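Local coordinates for subtilisin-like protein (Prochloron didemni, PDB 3ZXY) that probably cleaves peptide chains as a serine-type endopeptidase of the subtilisin (S8) family, this chain being the protease domain of a longer protein, at residues 166-169 with 170-174; 88-91 with 92-95; 225-228 with 229-232; 130-133 with 134-138. The protein carries 1 engineered substitution. All blocks are in the same frame, centred on the assembly; numbering follows the deposited sequence. Where two conformers were deposited one is given.

Contact 1: 166-169 with 170-174; sequences AMDD and HGHPL
Asp168 and His172 meet across the tight reversal that takes the chain out of strand 162-167. Backbone bonds frame it. Leu174 N gives Ala166 O a straight bond of 2.9 Å (N-H...O 179°), and Asp168 N gives His172 O another of 2.9 Å; Met167 and Pro173 are bridged between them. Beyond, a type I turn runs from Asp168 to Gly171, and Gly171 N reaches Asp168 O at 3.1 Å from above the carbonyl plane. A side chain on Gly171, whose phi is positive (84°), would jam against the carbonyl oxygen of His170.

Side chain to backbone bonds all centre on Asp168. Its chi1 of 67° sets CG between the backbone N and the carbonyl carbon, folding the carboxylate over the turn. OD1 accepts from His170 N at 2.9 Å, an Asx turn, and from His172 N at 3.0 Å, the two donors coming from opposite faces of the carboxylate. OD2 lies at the edge of the His172 ring and takes a water that also donates to Pro173 O.

Apolar contacts flank these bonds. Ala166 CB meets Leu174 CD1 at 3.6 Å, whereas the extended Met167 lays SD 3.8 Å from Gly171 CA and continues onto Leu189 of strand 187-191.

With two N-H groups gripping one oxygen, the carboxylate is fixed in rotation and probably stays ionised.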
loop_
_atom_site.group_PDB
_atom_site.type_symbol
_atom_site.label_atom_id
_atom_site.label_comp_id
_atom_site.label_asym_id
_atom_site.label_seq_id
_atom_site.Cartn_x
_atom_site.Cartn_y
_atom_site.Cartn_z
ATOM N N ALA A 166 1.328 11.787 1.991
ATOM C CA ALA A 166 2.744 11.843 2.327
ATOM C C ALA A 166 3.078 12.971 3.288
ATOM O O ALA A 166 2.610 14.108 3.119
ATOM C CB ALA A 166 3.590 11.982 1.051
ATOM N N MET A 167 3.898 12.648 4.286
ATOM C CA MET A 167 4.435 13.625 5.209
ATOM C C MET A 167 5.961 13.542 5.193
ATOM O O MET A 167 6.554 12.550 4.742
ATOM C CB MET A 167 3.874 13.441 6.625
ATOM C CG MET A 167 4.123 12.082 7.200
ATOM S SD MET A 167 3.578 12.084 8.938
ATOM C CE MET A 167 3.862 10.372 9.371
ATOM N N ASP A 168 6.588 14.596 5.683
ATOM C CA ASP A 168 8.042 14.618 5.841
ATOM C C ASP A 168 8.436 14.003 7.177
ATOM O O ASP A 168 7.580 13.550 7.937
ATOM C CB ASP A 168 8.607 16.034 5.644
ATOM C CG ASP A 168 8.182 17.029 6.726
ATOM O OD1 ASP A 168 7.779 16.643 7.844
ATOM O OD2 ASP A 168 8.286 18.239 6.440
ATOM N N ASP A 169 9.735 13.976 7.461
ATOM C CA ASP A 169 10.229 13.311 8.670
ATOM C C ASP A 169 9.925 14.082 9.959
ATOM O O ASP A 169 10.175 13.564 11.051
ATOM C CB ASP A 169 11.732 13.021 8.549
ATOM C CG ASP A 169 12.032 11.879 7.578
ATOM O OD1 ASP A 169 11.092 11.156 7.154
ATOM O OD2 ASP A 169 13.223 11.699 7.241
ATOM N N HIS A 170 9.406 15.303 9.839
ATOM C CA HIS A 170 8.936 16.079 10.996
ATOM C C HIS A 170 7.453 15.969 11.226
ATOM O O HIS A 170 6.918 16.624 12.120
ATOM C CB HIS A 170 9.291 17.556 10.832
ATOM C CG HIS A 170 10.754 17.809 10.567
ATOM N ND1 HIS A 170 11.201 18.315 9.401
ATOM C CD2 HIS A 170 11.874 17.592 11.360
ATOM C CE1 HIS A 170 12.542 18.429 9.450
ATOM N NE2 HIS A 170 12.953 17.986 10.650
ATOM N N GLY A 171 6.760 15.174 10.410
ATOM C CA GLY A 171 5.326 14.985 10.554
ATOM C C GLY A 171 4.474 16.056 9.891
ATOM O O GLY A 171 3.283 16.180 10.187
ATOM N N HIS A 172 5.056 16.825 8.976
ATOM C CA HIS A 172 4.287 17.833 8.255
ATOM C C HIS A 172 3.864 17.290 6.924
ATOM O O HIS A 172 4.677 16.689 6.245
ATOM C CB HIS A 172 5.114 19.073 8.020
ATOM C CG HIS A 172 5.694 19.661 9.273
ATOM N ND1 HIS A 172 6.985 20.044 9.368
ATOM C CD2 HIS A 172 5.114 19.917 10.511
ATOM C CE1 HIS A 172 7.217 20.538 10.600
ATOM N NE2 HIS A 172 6.071 20.457 11.302
ATOM N N PRO A 173 2.598 17.514 6.522
ATOM C CA PRO A 173 2.225 17.043 5.200
ATOM C C PRO A 173 3.062 17.685 4.105
ATOM O O PRO A 173 3.435 18.859 4.219
ATOM C CB PRO A 173 0.762 17.483 5.037
ATOM C CG PRO A 173 0.507 18.461 6.116
ATOM C CD PRO A 173 1.488 18.193 7.212
ATOM N N LEU A 174 3.372 16.903 3.083
ATOM C CA LEU A 174 4.086 17.440 1.922
ATOM C C LEU A 174 3.134 18.309 1.117
ATOM O O LEU A 174 1.935 18.042 1.094
ATOM C CB LEU A 174 4.599 16.306 1.034
ATOM C CG LEU A 174 5.624 15.337 1.621
ATOM C CD1 LEU A 174 6.139 14.408 0.529
ATOM C CD2 LEU A 174 6.755 16.046 2.319
HETATM O O HOH W 1 6.281 19.486 4.226
#

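Contact 2: 88-91 with 92-95; sequences RITQ and LDLA
Thr90 and Asp93 form a capping box at the start of helix 91-103, each side chain answering the backbone N-H of the other. Thr90, the N-cap, has chi1 of 62°, which turns OG1 toward the first helical turn, where it accepts from Asp93 N at 3.1 Å. In return Asp93 OD2 takes Thr90 N at 2.9 Å in a nearly straight bond (170°), the N-H arriving from above the carboxylate plane. The regular helical bonds begin in the same turn, with Leu94 N donating to Thr90 O at 3.1 Å and Ala95 N to Gln91 O at 2.9 Å.

Ile89 lies against the box, its CB 3.4 Å from Asp93 OD2. On its apolar side the Ile89 and Leu94 side chains cross at about a right angle, with Ile89 CD1 4.0 Å from Leu94 CG. An alanine in place of Asp93 would probably leave Thr90 N without its acceptor, bare this flank of Ile89 and reduce the box to its one remaining half, Thr90 OG1 on the backbone N-H.

Farther out, Asp93 OD1 is engaged in a salt bridge with Arg96, one residue beyond the segment, which helps to hold the carboxylate in place. Gln91 points away from the box and ties the helix start to its surroundings: OE1 accepts from Asp123 N, just ahead of helix 124-135, and NE2 donates to Glu115 OE1. On that same neighbouring helix, Ala95 packs its methyl group CB against Trp125 and Ala129.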
loop_
_atom_site.group_PDB
_atom_site.type_symbol
_atom_site.label_atom_id
_atom_site.label_comp_id
_atom_site.label_asym_id
_atom_site.label_seq_id
_atom_site.Cartn_x
_atom_site.Cartn_y
_atom_site.Cartn_z
ATOM N N ARG A 88 -1.073 4.154 -20.906
ATOM C CA ARG A 88 -1.632 4.093 -19.578
ATOM C C ARG A 88 -2.442 2.821 -19.428
ATOM O O ARG A 88 -2.904 2.232 -20.416
ATOM C CB ARG A 88 -2.532 5.293 -19.298
ATOM C CG ARG A 88 -3.809 5.352 -20.124
ATOM C CD ARG A 88 -4.785 6.401 -19.593
ATOM N NE ARG A 88 -5.247 6.094 -18.230
ATOM C CZ ARG A 88 -6.506 5.838 -17.868
ATOM N NH1 ARG A 88 -7.489 5.834 -18.764
ATOM N NH2 ARG A 88 -6.781 5.583 -16.588
ATOM N N ILE A 89 -2.638 2.405 -18.186
ATOM C CA ILE A 89 -3.602 1.337 -17.923
ATOM C C ILE A 89 -4.900 1.978 -17.438
ATOM O O ILE A 89 -4.918 3.143 -17.049
ATOM C CB ILE A 89 -3.052 0.268 -16.956
ATOM C CG1 ILE A 89 -2.933 0.810 -15.530
ATOM C CG2 ILE A 89 -1.707 -0.233 -17.485
ATOM C CD1 ILE A 89 -3.609 -0.067 -14.497
ATOM N N THR A 90 -5.992 1.224 -17.528
ATOM C CA THR A 90 -7.329 1.746 -17.273
ATOM C C THR A 90 -7.847 1.304 -15.907
ATOM O O THR A 90 -7.263 0.447 -15.241
ATOM C CB THR A 90 -8.319 1.231 -18.322
ATOM O OG1 THR A 90 -8.403 -0.197 -18.245
ATOM C CG2 THR A 90 -7.893 1.638 -19.752
ATOM N N GLN A 91 -8.962 1.899 -15.499
ATOM C CA GLN A 91 -9.634 1.464 -14.275
ATOM C C GLN A 91 -10.102 0.016 -14.386
ATOM O O GLN A 91 -10.159 -0.684 -13.379
ATOM C CB GLN A 91 -10.804 2.389 -13.950
ATOM C CG GLN A 91 -10.347 3.765 -13.503
ATOM C CD GLN A 91 -11.492 4.641 -13.035
ATOM O OE1 GLN A 91 -12.508 4.141 -12.526
ATOM N NE2 GLN A 91 -11.353 5.949 -13.227
ATOM N N LEU A 92 -10.420 -0.439 -15.589
ATOM C CA LEU A 92 -10.777 -1.838 -15.811
ATOM C C LEU A 92 -9.577 -2.756 -15.565
ATOM O O LEU A 92 -9.723 -3.826 -14.975
ATOM C CB LEU A 92 -11.335 -2.058 -17.226
ATOM C CG LEU A 92 -11.621 -3.513 -17.644
ATOM C CD1 LEU A 92 -12.614 -4.181 -16.690
ATOM C CD2 LEU A 92 -12.113 -3.611 -19.085
ATOM N N ASP A 93 -8.393 -2.337 -16.010
ATOM C CA ASP A 93 -7.163 -3.099 -15.751
ATOM C C ASP A 93 -6.891 -3.205 -14.248
ATOM O O ASP A 93 -6.456 -4.241 -13.749
ATOM C CB ASP A 93 -5.941 -2.451 -16.423
ATOM C CG ASP A 93 -6.025 -2.436 -17.937
ATOM O OD1 ASP A 93 -6.560 -3.394 -18.563
ATOM O OD2 ASP A 93 -5.531 -1.446 -18.531
ATOM N N LEU A 94 -7.097 -2.106 -13.539
ATOM C CA LEU A 94 -6.990 -2.085 -12.074
ATOM C C LEU A 94 -7.974 -3.062 -11.472
ATOM O O LEU A 94 -7.625 -3.842 -10.580
ATOM C CB LEU A 94 -7.288 -0.697 -11.486
ATOM C CG LEU A 94 -6.188 0.355 -11.416
ATOM C CD1 LEU A 94 -6.739 1.656 -10.841
ATOM C CD2 LEU A 94 -5.060 -0.188 -10.568
ATOM N N ALA A 95 -9.216 -3.009 -11.943
ATOM C CA ALA A 95 -10.267 -3.882 -11.392
ATOM C C ALA A 95 -9.900 -5.345 -11.572
ATOM O O ALA A 95 -10.101 -6.158 -10.668
ATOM C CB ALA A 95 -11.624 -3.590 -12.039
#

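Contact 3: 225-228 with 229-232; sequences LSEQ and VRRG
A Schellman motif ends the long helix 210-230, and a salt bridge between Glu227 and Arg230 runs along its last exposed turn. Gly232 is the first residue to leave helical angles: its phi is 85°, at which a CB would collide with the carbonyl oxygen of Arg231, and its N donates back to Val229 O at 3.0 Å. Up to this point the helical bonds are regular, Val229 N to Leu225 O at 3.1 Å, Arg230 N to Ser226 O at 3.0 Å and Arg231 N to Glu227 O at 3.0 Å.

The Glu227 chain bends at chi2 (66°), bringing its carboxylate alongside the extended Arg230 chain, both pointing the same way. OE2 meets Arg230 NH1 at 2.9 Å, at the edge of the guanidinium and in its plane, nearly on the line of its own C-O bond, while the two flat groups are turned 61° apart. OE2 also takes a water at 2.7 Å, and this water accepts from Arg231 NH1 at 2.8 Å, so one oxygen serves both arginines. An alanine replacing Glu227 would probably leave Arg230 without its ion-pair mate, take away the acceptor of the water that links to Arg231 and set both guanidinium groups freer to turn.

Inward, Gln228 OE1 accepts from Asp236 N, and Leu225 packs on Pro237 and Val240 of helix 237-247. Positive phi at Gly232, with its N-H bonded back into the last turn, is the Schellman way of ending a helix, here on the helix that in subtilases carries the catalytic serine near its start.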
loop_
_atom_site.group_PDB
_atom_site.type_symbol
_atom_site.label_atom_id
_atom_site.label_comp_id
_atom_site.label_asym_id
_atom_site.label_seq_id
_atom_site.Cartn_x
_atom_site.Cartn_y
_atom_site.Cartn_z
ATOM N N LEU A 225 -2.210 -7.264 11.293
ATOM C CA LEU A 225 -2.848 -8.556 11.030
ATOM C C LEU A 225 -2.042 -9.709 11.608
ATOM O O LEU A 225 -2.598 -10.659 12.136
ATOM C CB LEU A 225 -3.055 -8.771 9.530
ATOM C CG LEU A 225 -4.054 -7.862 8.832
ATOM C CD1 LEU A 225 -3.943 -8.056 7.320
ATOM C CD2 LEU A 225 -5.461 -8.181 9.316
ATOM N N SER A 226 -0.724 -9.640 11.486
ATOM C CA SER A 226 0.141 -10.686 12.003
ATOM C C SER A 226 -0.004 -10.781 13.523
ATOM O O SER A 226 -0.019 -11.878 14.097
ATOM C CB SER A 226 1.582 -10.409 11.597
ATOM O OG SER A 226 1.718 -10.485 10.179
ATOM N N GLU A 227 -0.141 -9.625 14.161
ATOM C CA GLU A 227 -0.384 -9.598 15.598
ATOM C C GLU A 227 -1.726 -10.228 15.960
ATOM O O GLU A 227 -1.830 -10.929 16.960
ATOM C CB GLU A 227 -0.293 -8.163 16.117
ATOM C CG GLU A 227 -0.007 -8.097 17.609
ATOM C CD GLU A 227 1.371 -8.638 17.966
ATOM O OE1 GLU A 227 2.310 -8.554 17.126
ATOM O OE2 GLU A 227 1.528 -9.152 19.091
ATOM N N GLN A 228 -2.763 -9.974 15.172
ATOM C CA GLN A 228 -4.040 -10.615 15.410
ATOM C C GLN A 228 -3.893 -12.127 15.388
ATOM O O GLN A 228 -4.412 -12.815 16.272
ATOM C CB GLN A 228 -5.096 -10.156 14.396
ATOM C CG GLN A 228 -5.540 -8.718 14.588
ATOM C CD GLN A 228 -6.495 -8.230 13.516
ATOM O OE1 GLN A 228 -6.464 -8.683 12.385
ATOM N NE2 GLN A 228 -7.320 -7.240 13.864
ATOM N N VAL A 229 -3.183 -12.660 14.389
ATOM C CA VAL A 229 -2.958 -14.104 14.294
ATOM C C VAL A 229 -2.244 -14.626 15.557
ATOM O O VAL A 229 -2.610 -15.656 16.128
ATOM C CB VAL A 229 -2.139 -14.461 13.041
ATOM C CG1 VAL A 229 -1.780 -15.941 12.999
ATOM C CG2 VAL A 229 -2.918 -14.071 11.794
ATOM N N ARG A 230 -1.213 -13.910 15.989
ATOM C CA ARG A 230 -0.473 -14.321 17.175
ATOM C C ARG A 230 -1.390 -14.408 18.399
ATOM O O ARG A 230 -1.249 -15.305 19.241
ATOM C CB ARG A 230 0.641 -13.327 17.459
ATOM C CG ARG A 230 1.243 -13.541 18.817
ATOM C CD ARG A 230 2.426 -12.667 19.040
ATOM N NE ARG A 230 2.939 -12.947 20.363
ATOM C CZ ARG A 230 2.849 -12.132 21.401
ATOM N NH1 ARG A 230 2.305 -10.931 21.262
ATOM N NH2 ARG A 230 3.383 -12.496 22.549
ATOM N N ARG A 231 -2.328 -13.476 18.489
ATOM C CA ARG A 231 -3.270 -13.415 19.604
ATOM C C ARG A 231 -4.389 -14.447 19.515
ATOM O O ARG A 231 -5.201 -14.566 20.424
ATOM C CB ARG A 231 -3.869 -12.020 19.724
ATOM C CG ARG A 231 -2.827 -10.952 20.011
ATOM C CD ARG A 231 -3.460 -9.576 19.920
ATOM N NE ARG A 231 -4.334 -9.303 21.062
ATOM C CZ ARG A 231 -3.932 -8.782 22.222
ATOM N NH1 ARG A 231 -2.649 -8.505 22.416
ATOM N NH2 ARG A 231 -4.811 -8.546 23.194
ATOM N N GLY A 232 -4.425 -15.212 18.431
ATOM C CA GLY A 232 -5.453 -16.223 18.237
ATOM C C GLY A 232 -6.731 -15.694 17.622
ATOM O O GLY A 232 -7.753 -16.388 17.643
HETATM O O HOH W 2 -0.166 -9.046 21.131
#

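Contact 4: 130-133 with 134-138; sequences VSLC and RQNNV
Asn136 has chi1 of -78°, which sets CG beside its backbone N, and chi2 of -88° then swings the amide back along helix 124-135 to Leu132. ND2 donates to Leu132 O at 3.0 Å in a straight bond (169°), with the oxygen in the plane of the amide. The backbone N of Asn136 reaches the same Leu132 O at 3.0 Å from the opposite face of the carbonyl, so a single residue grips one oxygen twice at the helix end. Leu132 CD1 lies 3.4 Å from ND2, the two side chains crossing at a slant.

One residue on, Cys133 O takes over the closing role. Val138 N donates to it almost straight at 2.9 Å, reaching past Asn137, which stands at positive phi and lets the chain fold back; Asn136 N adds only a weak bond to this oxygen. Beside that bond, Cys133 CB and Val138 CB pack 4.1 Å apart.

On the outer flank, Arg134 bends at chi3 and curls over Ser131, whose O lies over one face of the guanidinium. NH2 makes a weak bond of 3.3 Å to Ser131 OG, while Gln135 N donates the ordinary helical bond to Ser131 O at 2.8 Å.

The buried side of this helix end packs Leu132 and Cys133 on Val102 of helix 91-103. Asn137 bonds to Asp236, just ahead of helix 237-247, and to Gln238 in its first turn, and both Cys133 and Val138 rest on Ile109 of strand 108-111, just where the chain enters strand 139-143.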
loop_
_atom_site.group_PDB
_atom_site.type_symbol
_atom_site.label_atom_id
_atom_site.label_comp_id
_atom_site.label_asym_id
_atom_site.label_seq_id
_atom_site.Cartn_x
_atom_site.Cartn_y
_atom_site.Cartn_z
ATOM N N VAL A 130 -13.838 -2.887 -5.856
ATOM C CA VAL A 130 -13.641 -2.369 -4.503
ATOM C C VAL A 130 -14.740 -2.886 -3.575
ATOM O O VAL A 130 -14.478 -3.221 -2.415
ATOM C CB VAL A 130 -13.547 -0.832 -4.518
ATOM C CG1 VAL A 130 -13.486 -0.271 -3.102
ATOM C CG2 VAL A 130 -12.318 -0.416 -5.296
ATOM N N SER A 131 -15.961 -2.984 -4.086
ATOM C CA SER A 131 -17.061 -3.596 -3.338
ATOM C C SER A 131 -16.746 -5.051 -2.993
ATOM O O SER A 131 -17.048 -5.507 -1.882
ATOM C CB SER A 131 -18.368 -3.492 -4.133
ATOM O OG SER A 131 -19.436 -4.133 -3.444
ATOM N N LEU A 132 -16.133 -5.780 -3.927
ATOM C CA LEU A 132 -15.721 -7.170 -3.696
ATOM C C LEU A 132 -14.740 -7.249 -2.520
ATOM O O LEU A 132 -14.841 -8.146 -1.678
ATOM C CB LEU A 132 -15.076 -7.760 -4.959
ATOM C CG LEU A 132 -14.536 -9.191 -4.881
ATOM C CD1 LEU A 132 -15.696 -10.170 -4.795
ATOM C CD2 LEU A 132 -13.632 -9.517 -6.067
ATOM N N CYS A 133 -13.781 -6.330 -2.473
ATOM C CA CYS A 133 -12.864 -6.272 -1.338
ATOM C C CYS A 133 -13.626 -6.050 -0.040
ATOM O O CYS A 133 -13.357 -6.709 0.974
ATOM C CB CYS A 133 -11.851 -5.146 -1.509
ATOM S SG CYS A 133 -10.690 -5.454 -2.848
ATOM N N ARG A 134 -14.570 -5.122 -0.066
ATOM C CA ARG A 134 -15.331 -4.782 1.143
ATOM C C ARG A 134 -16.143 -5.989 1.609
ATOM O O ARG A 134 -16.186 -6.302 2.812
ATOM C CB ARG A 134 -16.222 -3.564 0.875
ATOM C CG ARG A 134 -16.909 -2.986 2.110
ATOM C CD ARG A 134 -17.824 -1.828 1.725
ATOM N NE ARG A 134 -18.709 -2.203 0.613
ATOM C CZ ARG A 134 -19.793 -2.986 0.701
ATOM N NH1 ARG A 134 -20.207 -3.481 1.869
ATOM N NH2 ARG A 134 -20.492 -3.260 -0.401
ATOM N N GLN A 135 -16.761 -6.701 0.670
ATOM C CA GLN A 135 -17.567 -7.871 1.011
ATOM C C GLN A 135 -16.743 -9.070 1.521
ATOM O O GLN A 135 -17.255 -9.887 2.295
ATOM C CB GLN A 135 -18.427 -8.273 -0.179
ATOM C CG GLN A 135 -19.450 -7.206 -0.530
ATOM C CD GLN A 135 -20.170 -7.513 -1.823
ATOM O OE1 GLN A 135 -19.639 -7.281 -2.916
ATOM N NE2 GLN A 135 -21.386 -8.032 -1.710
ATOM N N ASN A 136 -15.481 -9.164 1.103
ATOM C CA ASN A 136 -14.579 -10.248 1.514
ATOM C C ASN A 136 -13.595 -9.865 2.624
ATOM O O ASN A 136 -12.704 -10.653 2.971
ATOM C CB ASN A 136 -13.793 -10.757 0.306
ATOM C CG ASN A 136 -14.624 -11.670 -0.577
ATOM O OD1 ASN A 136 -14.676 -12.889 -0.369
ATOM N ND2 ASN A 136 -15.318 -11.084 -1.528
ATOM N N ASN A 137 -13.772 -8.671 3.179
ATOM C CA ASN A 137 -12.866 -8.140 4.202
ATOM C C ASN A 137 -11.384 -8.176 3.788
ATOM O O ASN A 137 -10.521 -8.732 4.482
ATOM C CB ASN A 137 -13.090 -8.848 5.537
ATOM C CG ASN A 137 -12.504 -8.090 6.713
ATOM O OD1 ASN A 137 -12.031 -6.955 6.571
ATOM N ND2 ASN A 137 -12.523 -8.722 7.877
ATOM N N VAL A 138 -11.117 -7.574 2.637
ATOM C CA VAL A 138 -9.774 -7.404 2.100
ATOM C C VAL A 138 -9.521 -5.905 2.121
ATOM O O VAL A 138 -10.344 -5.145 1.614
ATOM C CB VAL A 138 -9.693 -7.937 0.654
ATOM C CG1 VAL A 138 -8.333 -7.638 0.026
ATOM C CG2 VAL A 138 -10.018 -9.428 0.611
#

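All four contacts are partly buried local turns or helix ends at the margin of the subtilase domain. Contact 1 turns the chain at the end of strand 162-167, beside 187-191, and depends on one carboxylate; contacts 2 to 4 are helix ends. Contact 2 starts a helix through reciprocal side chain caps, contact 3 ends one with a glycine and a surface ion pair, and contact 4 ends one with an asparagine amide. Contacts 2 and 4 share the packing of helix 91-103 on 124-135, their nearest atoms about 7 Å apart. Contacts 3 and 4 are equally near and converge on Asp236, which meets Gln228 from one and Asn137 from the other.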